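Probable N-glycosylase/DNA lyase (Thermotoga maritima, PDB 3N0U) is a mostly helical protein of the helix-hairpin-helix superfamily of DNA glycosylases, probably acting in DNA repair. Local coordinates at residues 16-19 / 20-24; 26-29 / 30-34; 68-71 / 72-75; 88-91 / 92-95; 105-108 / 109-112. All blocks are in the same frame, centred on the assembly; numbering follows the deposited sequence. Where two conformers were deposited one is given.

Interaction 1 of 5, residues 16-19 / 20-24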
loop_
_atom_site.group_PDB
_atom_site.type_symbol
_atom_site.label_atom_id
_atom_site.label_comp_id
_atom_site.label_asym_id
_atom_site.label_seq_id
_atom_site.Cartn_x
_atom_site.Cartn_y
_atom_site.Cartn_z
ATOM N N LEU A 16 -12.156 -17.878 -8.063
ATOM C CA LEU A 16 -11.591 -16.538 -7.926
ATOM C C LEU A 16 -11.054 -16.039 -9.256
ATOM O O LEU A 16 -11.329 -14.907 -9.650
ATOM C CB LEU A 16 -10.485 -16.515 -6.872
ATOM C CG LEU A 16 -9.752 -15.177 -6.708
ATOM C CD1 LEU A 16 -10.686 -14.032 -6.295
ATOM C CD2 LEU A 16 -8.641 -15.332 -5.690
ATOM N N LEU A 17 -10.277 -16.864 -9.951
ATOM C CA LEU A 17 -9.732 -16.444 -11.234
ATOM C C LEU A 17 -10.838 -16.155 -12.239
ATOM O O LEU A 17 -10.740 -15.207 -12.997
ATOM C CB LEU A 17 -8.752 -17.471 -11.781
ATOM C CG LEU A 17 -7.446 -17.538 -10.985
ATOM C CD1 LEU A 17 -6.647 -18.771 -11.373
ATOM C CD2 LEU A 17 -6.613 -16.272 -11.208
ATOM N N LYS A 18 -11.911 -16.935 -12.230
ATOM C CA LYS A 18 -12.986 -16.693 -13.181
ATOM C C LYS A 18 -13.684 -15.376 -12.897
ATOM O O LYS A 18 -14.005 -14.628 -13.826
ATOM C CB LYS A 18 -13.997 -17.839 -13.175
ATOM C CG LYS A 18 -13.445 -19.104 -13.824
ATOM C CD LYS A 18 -14.361 -20.303 -13.644
ATOM C CE LYS A 18 -15.734 -20.045 -14.231
ATOM N NZ LYS A 18 -16.593 -21.259 -14.147
ATOM N N GLU A 19 -13.902 -15.068 -11.622
ATOM C CA GLU A 19 -14.559 -13.819 -11.285
ATOM C C GLU A 19 -13.675 -12.639 -11.647
ATOM O O GLU A 19 -14.172 -11.629 -12.144
ATOM C CB GLU A 19 -14.910 -13.756 -9.810
ATOM C CG GLU A 19 -15.524 -12.407 -9.408
ATOM C CD GLU A 19 -16.767 -11.997 -10.241
ATOM O OE1 GLU A 19 -17.507 -12.880 -10.747
ATOM O OE2 GLU A 19 -17.003 -10.776 -10.380
ATOM N N LEU A 20 -12.372 -12.770 -11.423
ATOM C CA LEU A 20 -11.454 -11.714 -11.799
ATOM C C LEU A 20 -11.451 -11.531 -13.310
ATOM O O LEU A 20 -11.391 -10.404 -13.795
ATOM C CB LEU A 20 -10.040 -12.002 -11.312
ATOM C CG LEU A 20 -9.795 -11.832 -9.816
ATOM C CD1 LEU A 20 -8.536 -12.578 -9.408
ATOM C CD2 LEU A 20 -9.689 -10.347 -9.444
ATOM N N GLU A 21 -11.504 -12.617 -14.063
ATOM C CA GLU A 21 -11.559 -12.485 -15.506
ATOM C C GLU A 21 -12.815 -11.766 -15.968
ATOM O O GLU A 21 -12.771 -11.048 -16.946
ATOM C CB GLU A 21 -11.441 -13.829 -16.208
ATOM C CG GLU A 21 -10.116 -14.558 -15.963
ATOM C CD GLU A 21 -8.903 -13.954 -16.640
ATOM O OE1 GLU A 21 -8.974 -12.815 -17.131
ATOM O OE2 GLU A 21 -7.844 -14.633 -16.659
ATOM N N ARG A 22 -13.926 -11.931 -15.247
ATOM C CA ARG A 22 -15.156 -11.268 -15.648
ATOM C C ARG A 22 -15.118 -9.757 -15.437
ATOM O O ARG A 22 -15.831 -9.024 -16.132
ATOM C CB ARG A 22 -16.358 -11.828 -14.896
ATOM C CG ARG A 22 -16.714 -13.267 -15.210
ATOM C CD ARG A 22 -17.941 -13.679 -14.398
ATOM N NE ARG A 22 -18.178 -15.116 -14.451
ATOM C CZ ARG A 22 -17.942 -15.963 -13.448
ATOM N NH1 ARG A 22 -17.478 -15.523 -12.283
ATOM N NH2 ARG A 22 -18.189 -17.259 -13.608
ATOM N N ILE A 23 -14.304 -9.285 -14.493
ATOM C CA ILE A 23 -14.203 -7.837 -14.274
ATOM C C ILE A 23 -12.986 -7.236 -14.935
ATOM O O ILE A 23 -12.806 -6.024 -14.911
ATOM C CB ILE A 23 -14.252 -7.419 -12.769
ATOM C CG1 ILE A 23 -13.174 -8.084 -11.923
ATOM C CG2 ILE A 23 -15.634 -7.734 -12.173
ATOM C CD1 ILE A 23 -11.777 -7.543 -12.101
ATOM N N ARG A 24 -12.152 -8.070 -15.541
ATOM C CA ARG A 24 -10.860 -7.600 -16.021
ATOM C C ARG A 24 -10.971 -6.488 -17.048
ATOM O O ARG A 24 -10.293 -5.469 -16.950
ATOM C CB ARG A 24 -10.068 -8.762 -16.598
ATOM C CG ARG A 24 -8.623 -8.425 -16.882
ATOM C CD ARG A 24 -7.928 -9.659 -17.476
ATOM N NE ARG A 24 -6.474 -9.552 -17.376
ATOM C CZ ARG A 24 -5.661 -10.575 -17.184
ATOM N NH1 ARG A 24 -4.366 -10.343 -17.090
ATOM N NH2 ARG A 24 -6.129 -11.831 -17.112
#

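Interaction 2 of 5, residues 26-29 / 30-34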
loop_
_atom_site.group_PDB
_atom_site.type_symbol
_atom_site.label_atom_id
_atom_site.label_comp_id
_atom_site.label_asym_id
_atom_site.label_seq_id
_atom_site.Cartn_x
_atom_site.Cartn_y
_atom_site.Cartn_z
ATOM N N GLU A 26 -13.337 -4.341 -17.747
ATOM C CA GLU A 26 -13.861 -3.076 -17.263
ATOM C C GLU A 26 -12.930 -2.389 -16.279
ATOM O O GLU A 26 -12.923 -1.159 -16.181
ATOM C CB GLU A 26 -15.272 -3.245 -16.670
ATOM C CG GLU A 26 -15.369 -3.950 -15.346
ATOM C CD GLU A 26 -16.804 -4.357 -15.038
ATOM O OE1 GLU A 26 -17.268 -4.140 -13.900
ATOM O OE2 GLU A 26 -17.449 -4.919 -15.933
ATOM N N ALA A 27 -12.180 -3.182 -15.520
ATOM C CA ALA A 27 -11.302 -2.639 -14.503
ATOM C C ALA A 27 -9.996 -2.168 -15.106
ATOM O O ALA A 27 -9.350 -1.278 -14.565
ATOM C CB ALA A 27 -11.046 -3.658 -13.399
ATOM N N LYS A 28 -9.600 -2.760 -16.225
ATOM C CA LYS A 28 -8.256 -2.521 -16.749
ATOM C C LYS A 28 -7.918 -1.047 -16.977
ATOM O O LYS A 28 -6.832 -0.600 -16.610
ATOM C CB LYS A 28 -8.018 -3.339 -18.008
ATOM C CG LYS A 28 -6.660 -3.097 -18.616
ATOM C CD LYS A 28 -6.394 -4.010 -19.783
ATOM C CE LYS A 28 -4.947 -3.853 -20.267
ATOM N NZ LYS A 28 -4.642 -4.791 -21.377
ATOM N N PRO A 29 -8.828 -0.268 -17.567
ATOM C CA PRO A 29 -8.448 1.146 -17.771
ATOM C C PRO A 29 -8.200 1.876 -16.460
ATOM O O PRO A 29 -7.312 2.739 -16.376
ATOM C CB PRO A 29 -9.642 1.755 -18.522
ATOM C CG PRO A 29 -10.502 0.604 -18.925
ATOM C CD PRO A 29 -10.165 -0.585 -18.095
ATOM N N LEU A 30 -8.970 1.550 -15.434
ATOM C CA LEU A 30 -8.755 2.173 -14.131
ATOM C C LEU A 30 -7.439 1.730 -13.514
ATOM O O LEU A 30 -6.720 2.531 -12.931
ATOM C CB LEU A 30 -9.905 1.829 -13.182
ATOM C CG LEU A 30 -11.288 2.346 -13.576
ATOM C CD1 LEU A 30 -12.280 1.938 -12.508
ATOM C CD2 LEU A 30 -11.277 3.860 -13.742
ATOM N N VAL A 31 -7.145 0.444 -13.595
ATOM C CA VAL A 31 -5.891 -0.086 -13.079
ATOM C C VAL A 31 -4.707 0.555 -13.802
ATOM O O VAL A 31 -3.750 0.984 -13.165
ATOM C CB VAL A 31 -5.864 -1.615 -13.215
ATOM C CG1 VAL A 31 -4.499 -2.188 -12.854
ATOM C CG2 VAL A 31 -6.943 -2.240 -12.341
ATOM N N GLU A 32 -4.782 0.636 -15.127
ATOM C CA GLU A 32 -3.660 1.165 -15.888
ATOM C C GLU A 32 -3.473 2.645 -15.614
ATOM O O GLU A 32 -2.359 3.113 -15.480
ATOM C CB GLU A 32 -3.833 0.903 -17.386
ATOM C CG GLU A 32 -3.719 -0.559 -17.753
ATOM C CD GLU A 32 -2.304 -1.082 -17.591
ATOM O OE1 GLU A 32 -1.356 -0.362 -18.009
ATOM O OE2 GLU A 32 -2.131 -2.192 -17.039
ATOM N N GLN A 33 -4.557 3.390 -15.498
ATOM C CA GLN A 33 -4.433 4.820 -15.239
ATOM C C GLN A 33 -3.866 5.050 -13.848
ATOM O O GLN A 33 -3.021 5.928 -13.641
ATOM C CB GLN A 33 -5.782 5.512 -15.400
ATOM C CG GLN A 33 -6.117 5.742 -16.867
ATOM C CD GLN A 33 -7.608 5.774 -17.141
ATOM O OE1 GLN A 33 -8.392 6.267 -16.326
ATOM N NE2 GLN A 33 -8.009 5.235 -18.290
ATOM N N ARG A 34 -4.270 4.220 -12.892
ATOM C CA ARG A 34 -3.781 4.396 -11.532
ATOM C C ARG A 34 -2.288 4.066 -11.483
ATOM O O ARG A 34 -1.503 4.785 -10.859
ATOM C CB ARG A 34 -4.581 3.528 -10.568
ATOM C CG ARG A 34 -4.227 3.731 -9.115
ATOM C CD ARG A 34 -4.580 5.128 -8.645
ATOM N NE ARG A 34 -6.022 5.328 -8.487
ATOM C CZ ARG A 34 -6.772 6.100 -9.263
ATOM N NH1 ARG A 34 -6.241 6.768 -10.283
ATOM N NH2 ARG A 34 -8.069 6.203 -9.009
#

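Interaction 3 of 5, residues 68-71 / 72-75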
loop_
_atom_site.group_PDB
_atom_site.type_symbol
_atom_site.label_atom_id
_atom_site.label_comp_id
_atom_site.label_asym_id
_atom_site.label_seq_id
_atom_site.Cartn_x
_atom_site.Cartn_y
_atom_site.Cartn_z
ATOM N N GLY A 68 -7.434 8.160 3.665
ATOM C CA GLY A 68 -6.072 8.595 3.448
ATOM C C GLY A 68 -5.969 9.606 2.325
ATOM O O GLY A 68 -5.160 10.523 2.371
ATOM N N ILE A 69 -6.757 9.399 1.278
ATOM C CA ILE A 69 -6.762 10.286 0.124
ATOM C C ILE A 69 -7.245 11.671 0.566
ATOM O O ILE A 69 -6.667 12.699 0.201
ATOM C CB ILE A 69 -7.661 9.702 -0.990
ATOM C CG1 ILE A 69 -6.946 8.520 -1.648
ATOM C CG2 ILE A 69 -7.947 10.737 -2.040
ATOM C CD1 ILE A 69 -7.854 7.611 -2.500
ATOM N N ARG A 70 -8.294 11.696 1.382
ATOM C CA ARG A 70 -8.797 12.949 1.922
ATOM C C ARG A 70 -7.753 13.647 2.822
ATOM O O ARG A 70 -7.573 14.860 2.753
ATOM C CB ARG A 70 -10.085 12.704 2.704
ATOM C CG ARG A 70 -10.669 13.969 3.279
ATOM C CD ARG A 70 -11.889 13.693 4.139
ATOM N NE ARG A 70 -12.504 14.949 4.553
ATOM C CZ ARG A 70 -13.345 15.074 5.574
ATOM N NH1 ARG A 70 -13.665 14.018 6.313
ATOM N NH2 ARG A 70 -13.856 16.266 5.857
ATOM N N ALA A 71 -7.050 12.876 3.638
ATOM C CA ALA A 71 -6.035 13.452 4.504
ATOM C C ALA A 71 -4.915 14.049 3.661
ATOM O O ALA A 71 -4.453 15.141 3.919
ATOM C CB ALA A 71 -5.477 12.409 5.468
ATOM N N GLN A 72 -4.478 13.313 2.653
ATOM C CA GLN A 72 -3.407 13.773 1.787
ATOM C C GLN A 72 -3.803 15.075 1.079
ATOM O O GLN A 72 -3.006 16.015 0.998
ATOM C CB GLN A 72 -3.046 12.679 0.785
ATOM C CG GLN A 72 -1.730 12.838 0.117
ATOM C CD GLN A 72 -1.327 11.580 -0.631
ATOM O OE1 GLN A 72 -2.170 10.764 -0.989
ATOM N NE2 GLN A 72 -0.042 11.418 -0.867
ATOM N N LYS A 73 -5.041 15.142 0.601
ATOM C CA LYS A 73 -5.538 16.330 -0.080
ATOM C C LYS A 73 -5.542 17.538 0.857
ATOM O O LYS A 73 -5.117 18.630 0.472
ATOM C CB LYS A 73 -6.954 16.077 -0.615
ATOM C CG LYS A 73 -7.647 17.294 -1.247
ATOM C CD LYS A 73 -9.119 16.984 -1.529
ATOM C CE LYS A 73 -9.904 16.694 -0.231
ATOM N NZ LYS A 73 -11.257 16.055 -0.438
ATOM N N GLU A 74 -6.004 17.333 2.090
ATOM C CA GLU A 74 -6.179 18.431 3.043
ATOM C C GLU A 74 -4.876 18.896 3.684
ATOM O O GLU A 74 -4.699 20.080 3.947
ATOM C CB GLU A 74 -7.199 18.056 4.121
ATOM C CG GLU A 74 -8.586 17.782 3.544
ATOM C CD GLU A 74 -9.707 17.934 4.561
ATOM O OE1 GLU A 74 -9.428 18.420 5.685
ATOM O OE2 GLU A 74 -10.870 17.573 4.232
ATOM N N ILE A 75 -3.947 17.981 3.903
ATOM C CA ILE A 75 -2.722 18.319 4.620
ATOM C C ILE A 75 -1.571 18.629 3.657
ATOM O O ILE A 75 -0.808 19.565 3.870
ATOM C CB ILE A 75 -2.354 17.182 5.586
ATOM C CG1 ILE A 75 -3.411 17.115 6.699
ATOM C CG2 ILE A 75 -0.966 17.382 6.156
ATOM C CD1 ILE A 75 -3.353 15.837 7.536
#

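Interaction 4 of 5, residues 88-91 / 92-95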
loop_
_atom_site.group_PDB
_atom_site.type_symbol
_atom_site.label_atom_id
_atom_site.label_comp_id
_atom_site.label_asym_id
_atom_site.label_seq_id
_atom_site.Cartn_x
_atom_site.Cartn_y
_atom_site.Cartn_z
ATOM N N ALA A 88 -1.296 16.614 14.320
ATOM C CA ALA A 88 -2.298 15.779 14.986
ATOM C C ALA A 88 -3.675 16.424 14.883
ATOM O O ALA A 88 -4.688 15.734 14.692
ATOM C CB ALA A 88 -1.925 15.543 16.436
ATOM N N GLU A 89 -3.733 17.747 15.021
ATOM C CA GLU A 89 -5.027 18.415 14.944
ATOM C C GLU A 89 -5.637 18.261 13.546
ATOM O O GLU A 89 -6.838 18.020 13.409
ATOM C CB GLU A 89 -4.915 19.886 15.334
ATOM C CG GLU A 89 -6.222 20.653 15.198
ATOM C CD GLU A 89 -7.364 20.051 16.015
ATOM O OE1 GLU A 89 -7.109 19.499 17.106
ATOM O OE2 GLU A 89 -8.527 20.141 15.561
ATOM N N LYS A 90 -4.827 18.395 12.496
ATOM C CA LYS A 90 -5.359 18.235 11.146
ATOM C C LYS A 90 -5.791 16.787 10.888
ATOM O O LYS A 90 -6.787 16.549 10.208
ATOM C CB LYS A 90 -4.354 18.678 10.090
ATOM C CG LYS A 90 -4.100 20.190 10.070
ATOM C CD LYS A 90 -3.526 20.626 8.746
ATOM C CE LYS A 90 -3.487 22.159 8.612
ATOM N NZ LYS A 90 -3.385 22.518 7.175
ATOM N N LEU A 91 -5.081 15.825 11.459
ATOM C CA LEU A 91 -5.495 14.435 11.301
ATOM C C LEU A 91 -6.797 14.179 12.048
ATOM O O LEU A 91 -7.634 13.419 11.587
ATOM C CB LEU A 91 -4.416 13.468 11.761
ATOM C CG LEU A 91 -3.165 13.479 10.903
ATOM C CD1 LEU A 91 -2.129 12.602 11.565
ATOM C CD2 LEU A 91 -3.474 12.974 9.512
ATOM N N ARG A 92 -6.977 14.830 13.191
ATOM C CA ARG A 92 -8.219 14.686 13.949
ATOM C C ARG A 92 -9.376 15.264 13.127
ATOM O O ARG A 92 -10.447 14.646 13.023
ATOM C CB ARG A 92 -8.090 15.376 15.319
ATOM C CG ARG A 92 -9.278 15.217 16.219
ATOM C CD ARG A 92 -8.995 15.837 17.615
ATOM N NE ARG A 92 -7.933 15.128 18.349
ATOM C CZ ARG A 92 -6.656 15.521 18.443
ATOM N NH1 ARG A 92 -6.235 16.644 17.863
ATOM N NH2 ARG A 92 -5.788 14.781 19.129
ATOM N N GLU A 93 -9.137 16.434 12.519
ATOM C CA GLU A 93 -10.135 17.115 11.699
ATOM C C GLU A 93 -10.614 16.305 10.483
ATOM O O GLU A 93 -11.784 16.398 10.109
ATOM C CB GLU A 93 -9.586 18.479 11.227
ATOM C CG GLU A 93 -9.411 19.513 12.341
ATOM C CD GLU A 93 -8.698 20.793 11.889
ATOM O OE1 GLU A 93 -8.284 20.891 10.706
ATOM O OE2 GLU A 93 -8.551 21.710 12.731
ATOM N N VAL A 94 -9.721 15.527 9.872
ATOM C CA VAL A 94 -10.093 14.728 8.696
ATOM C C VAL A 94 -10.598 13.346 9.091
ATOM O O VAL A 94 -10.878 12.510 8.236
ATOM C CB VAL A 94 -8.950 14.590 7.656
ATOM C CG1 VAL A 94 -8.489 15.953 7.201
ATOM C CG2 VAL A 94 -7.783 13.781 8.203
ATOM N N GLY A 95 -10.708 13.104 10.388
ATOM C CA GLY A 95 -11.392 11.918 10.878
ATOM C C GLY A 95 -10.544 10.714 11.243
ATOM O O GLY A 95 -11.085 9.643 11.504
#

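Interaction 5 of 5, residues 105-108 / 109-112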
loop_
_atom_site.group_PDB
_atom_site.type_symbol
_atom_site.label_atom_id
_atom_site.label_comp_id
_atom_site.label_asym_id
_atom_site.label_seq_id
_atom_site.Cartn_x
_atom_site.Cartn_y
_atom_site.Cartn_z
ATOM N N PHE A 105 4.380 9.248 14.345
ATOM C CA PHE A 105 5.073 8.428 13.357
ATOM C C PHE A 105 5.590 9.271 12.201
ATOM O O PHE A 105 6.745 9.145 11.801
ATOM C CB PHE A 105 4.158 7.348 12.768
ATOM C CG PHE A 105 3.733 6.284 13.733
ATOM C CD1 PHE A 105 4.449 6.008 14.878
ATOM C CD2 PHE A 105 2.590 5.551 13.473
ATOM C CE1 PHE A 105 4.027 5.015 15.749
ATOM C CE2 PHE A 105 2.176 4.550 14.317
ATOM C CZ PHE A 105 2.889 4.284 15.465
ATOM N N ILE A 106 4.725 10.123 11.662
ATOM C CA ILE A 106 5.065 10.927 10.485
ATOM C C ILE A 106 6.216 11.885 10.830
ATOM O O ILE A 106 7.197 12.023 10.062
ATOM C CB ILE A 106 3.823 11.656 9.931
ATOM C CG1 ILE A 106 2.890 10.620 9.312
ATOM C CG2 ILE A 106 4.197 12.704 8.888
ATOM C CD1 ILE A 106 1.459 11.108 9.120
ATOM N N VAL A 107 6.103 12.566 11.960
ATOM C CA VAL A 107 7.147 13.499 12.359
ATOM C C VAL A 107 8.490 12.754 12.487
ATOM O O VAL A 107 9.541 13.229 12.008
ATOM C CB VAL A 107 6.792 14.222 13.667
ATOM C CG1 VAL A 107 7.981 15.023 14.157
ATOM C CG2 VAL A 107 5.621 15.166 13.448
ATOM N N GLU A 108 8.467 11.587 13.127
ATOM C CA GLU A 108 9.689 10.803 13.314
ATOM C C GLU A 108 10.286 10.383 11.979
ATOM O O GLU A 108 11.506 10.337 11.812
ATOM C CB GLU A 108 9.420 9.564 14.166
ATOM C CG GLU A 108 9.075 9.839 15.602
ATOM C CD GLU A 108 8.703 8.559 16.355
ATOM O OE1 GLU A 108 7.570 8.052 16.170
ATOM O OE2 GLU A 108 9.555 8.050 17.113
ATOM N N ASN A 109 9.424 10.087 11.020
ATOM C CA ASN A 109 9.876 9.604 9.720
ATOM C C ASN A 109 10.563 10.675 8.889
ATOM O O ASN A 109 11.144 10.376 7.842
ATOM C CB ASN A 109 8.697 9.021 8.946
ATOM C CG ASN A 109 8.294 7.690 9.463
ATOM O OD1 ASN A 109 9.055 7.044 10.163
ATOM N ND2 ASN A 109 7.091 7.261 9.132
ATOM N N ARG A 110 10.487 11.925 9.325
ATOM C CA ARG A 110 11.129 12.988 8.565
ATOM C C ARG A 110 12.638 12.758 8.475
ATOM O O ARG A 110 13.309 13.300 7.599
ATOM C CB ARG A 110 10.777 14.368 9.137
ATOM C CG ARG A 110 9.315 14.677 8.980
ATOM C CD ARG A 110 8.906 15.908 9.748
ATOM N NE ARG A 110 7.482 16.177 9.592
ATOM C CZ ARG A 110 6.799 17.069 10.293
ATOM N NH1 ARG A 110 7.395 17.782 11.246
ATOM N NH2 ARG A 110 5.504 17.250 10.029
ATOM N N LYS A 111 13.162 11.928 9.365
ATOM C CA LYS A 111 14.566 11.531 9.289
ATOM C C LYS A 111 14.906 10.882 7.939
ATOM O O LYS A 111 16.081 10.812 7.564
ATOM C CB LYS A 111 14.911 10.537 10.411
ATOM C CG LYS A 111 14.244 9.186 10.231
ATOM C CD LYS A 111 14.518 8.215 11.374
ATOM C CE LYS A 111 13.734 6.916 11.144
ATOM N NZ LYS A 111 13.983 5.900 12.204
ATOM N N LEU A 112 13.887 10.388 7.235
ATOM C CA LEU A 112 14.087 9.674 5.968
ATOM C C LEU A 112 14.110 10.590 4.751
ATOM O O LEU A 112 14.434 10.145 3.656
ATOM C CB LEU A 112 12.993 8.620 5.760
ATOM C CG LEU A 112 12.947 7.557 6.847
ATOM C CD1 LEU A 112 11.810 6.585 6.566
ATOM C CD2 LEU A 112 14.303 6.832 6.957
#

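Interaction 1 of 5, residues 16-19 / 20-24
L16 and L20 follow each other by one turn on the long N-terminal helix 13-44, and the backbone is regular here: L20 N binds L16 O (3.0 Å), E21 N binds L17 O (2.9 Å) and R22 N binds K18 O (3.0 Å). The next bond, from I23 N to E19 O, is weak, and that carbonyl also takes a weak bond from R22 N. On the buried side, L20 CD1 rests against L16 CG (3.9 Å), the two leucines meeting at a slant. F198, on helix 181-198, and F205, on helix 202-214, pack on L20.

The polar side is built round R22. Its chain runs straight from CG to NE, back over the preceding turn, so that the guanidinium lies with one face over the K18 carbonyl carbon. R22 NH1 gives a salt bridge to E19 OE1 (3.1 Å, N-H...O 144°), reaching that oxygen on its anti side, with carboxylate and guanidinium planes 38° apart. E19 gets there by leaving its backbone with CG anti to N (chi1 176°) and then bending at chi2. Its other oxygen, OE2, lies by I23 CG2 (3.8 Å). Two residues farther along, R24 NH2 makes a nearly straight salt bridge to the syn side of E21 OE1 (3.0 Å); the same arginine reaches E200 and the F198 carbonyl.

K18 NZ and R22 NH2, 4.3 Å apart, bring like charges together, which the E19 carboxylate bound to R22 probably offsets in part.

Interaction 2 of 5, residues 26-29 / 30-34
P29, L30 and K28 are the residues most enclosed by this turn of helix 13-44, and P29 meets Q33 one turn on. Q33 N binds P29 O (3.0 Å, N-H...O 155°). The extended Q33 chain passes along the same carbonyl, with Q33 CD 3.1 Å from P29 O, and its amide nitrogen NE2 lies beside the proline ring at P29 CB (3.9 Å). The angle at NE2 is too poor for a hydrogen bond, so the backbone N-H alone serves this carbonyl from Q33.

P29 lacks an N-H, and the helix is kinked where its nitrogen makes no bond to the turn before. Past it the ladder resumes, with V31 N on A27 O (3.0 Å) and E32 N on K28 O (2.8 Å). L30 lays CB against A27 O (3.4 Å).

K28 runs side by side with E32, and K28 CG is 4.0 Å from E32 CG. Their charged ends stay apart, K28 NZ being 5.6 Å from E32 OE2. Helix 202-214 covers V31 with L207 and Y208. From the same helix K204 pairs with E32 OE2, which probably draws the carboxylate away from K28 and leaves this turn held mainly by its backbone.

Interaction 3 of 5, residues 68-71 / 72-75
Helix 65-75, one of the helices of the glycosylase fold, carries an i to i+4 salt bridge between R70 and E74 on its exposed side. R70 NE gives its hydrogen to E74 OE2 (3.1 Å, N-H...O 138°), and NH2 of the same guanidinium lies farther off, at 3.6 Å from E74 OE2. The two flat groups stand nearly perpendicular, 79° apart, and NE comes to the oxygen from above the carboxylate plane. This is a bent, one-nitrogen contact and not the paired, coplanar form.

Both chains are stretched out to meet. R70 sends CG anti to its backbone N (chi1 -179°) and stays extended as far as NE, while E74, whose CG is instead anti to the carbonyl carbon, runs back along the helix with CG against R70 O (3.2 Å). The charged ends therefore cross at a slant over the turn that links them. K73 NZ, 5.3 Å from R70 NE, adds a second positive charge nearby.

Beneath, the backbone ladder is regular: Q72 N to G68 O (2.9 Å), K73 N to I69 O (3.0 Å), E74 N to R70 O (3.0 Å) and I75 N to A71 O (2.9 Å). Q72 uses its amide away from this turn, binding K219 through OE1 and E53 through NE2.

The inner side faces two helices. I69, A71 and Q72 pack on helix 47-59 through F56, L59 and C52, and I75 fits against L87, K90 and L91 of helix 84-93.

Interaction 4 of 5, residues 88-91 / 92-95
E89 turns its side chain forward along helix 84-93 and meets both R92 and E93 with its two carboxylate oxygens. CG stands anti to the backbone N (chi1 177°), and a bend at chi2 brings the carboxylate alongside the next turn. OE1 takes a weak, bent bond from R92 NH1 (3.1 Å), part of a salt bridge in which the acid sits at the edge of the guanidinium, with the two planes 30° apart. R92 answers with a matching bend: it begins extended and then turns at chi3 (-65°), which swings NH1 back over E89 CA.

The other oxygen has a less favourable neighbour. E93, extended beyond CG, lays its carboxylate across that of E89, bringing E93 OE2 to 3.2 Å from E89 OE2, with the planes far from parallel. Like charges this close would probably disfavour both acids being fully charged.

Backbone bonds run from R92 N to A88 O (2.9 Å), E93 N to E89 O (2.9 Å) and V94 N to K90 O (3.1 Å). The helix then ends in a Schellman motif at G95, whose positive phi suits glycine and whose nitrogen binds R92 O. L91 and R92 touch P99 at the start of helix 99-109, and A88 touches Q100 and A103 of the same helix.

E89 is thus pulled by R92 through OE1 and crowded by E93 at OE2, with the arginine probably offsetting part of the repulsion between the two acids.

Interaction 5 of 5, residues 105-108 / 109-112
N109 N still binds F105 O four residues back (2.9 Å), but R110 N binds V107 O three back (3.1 Å), meeting it from well above the carbonyl plane. With these backbone hydrogen bonds helix 99-109 ends and changes to a 3-10 turn. K111 N reaches E108 O only weakly, and L112 N continues the 3-10 pattern to N109 O (2.8 Å).

In van der Waals contact, V107 CG2 lies over one face of the R110 guanidinium, 3.9 Å from R110 CZ and toward the rim of the group. R110 is extended from CG to NE, and with CG beside the backbone N (chi1 -66°) the chain lies back along the V107 backbone, R110 CD passing V107 CA at 4.0 Å.

The polar side-chain ends find their partners beyond these two segments. N109 has its amide beside F105 O, with N109 ND2 at 3.3 Å from that oxygen, yet the angle is too poor for a bond; OD1 instead accepts from K136 N. The guanidinium of R110 is held through NH2 by carbonyls of F79 on helix 78-81 and L82 just after it, with V107 over one face. K111 NZ donates to N134 O.

I106 touches F51, S55 and L59 of helix 47-59 and L87 of helix 84-93, and R110 also touches F51 and L87. N109 and L112 touch A135, one of the residues of the sodium site, the ion lying about 7 Å from the N109 side chain.

How the interactions relate
From the N terminus, interactions 1 and 2 come in series on the same helix 13-44, their centres 14 Å apart, and both face helix 202-214 near the C terminus. Interaction 3 follows on helix 65-75, while interactions 4 and 5 lie at the ends of helices 84-93 and 99-109, the last running on into a 3-10 turn. Each contact is local, spanning a helical turn, so none closes a long loop, and none nests in or crosses another. Interactions 3 and 4 touch where helices 65-75 and 84-93 pack. Interactions 4 and 5 do not touch, their nearest atoms about 5 Å apart, while interaction 1 lies across the chain's centre from both.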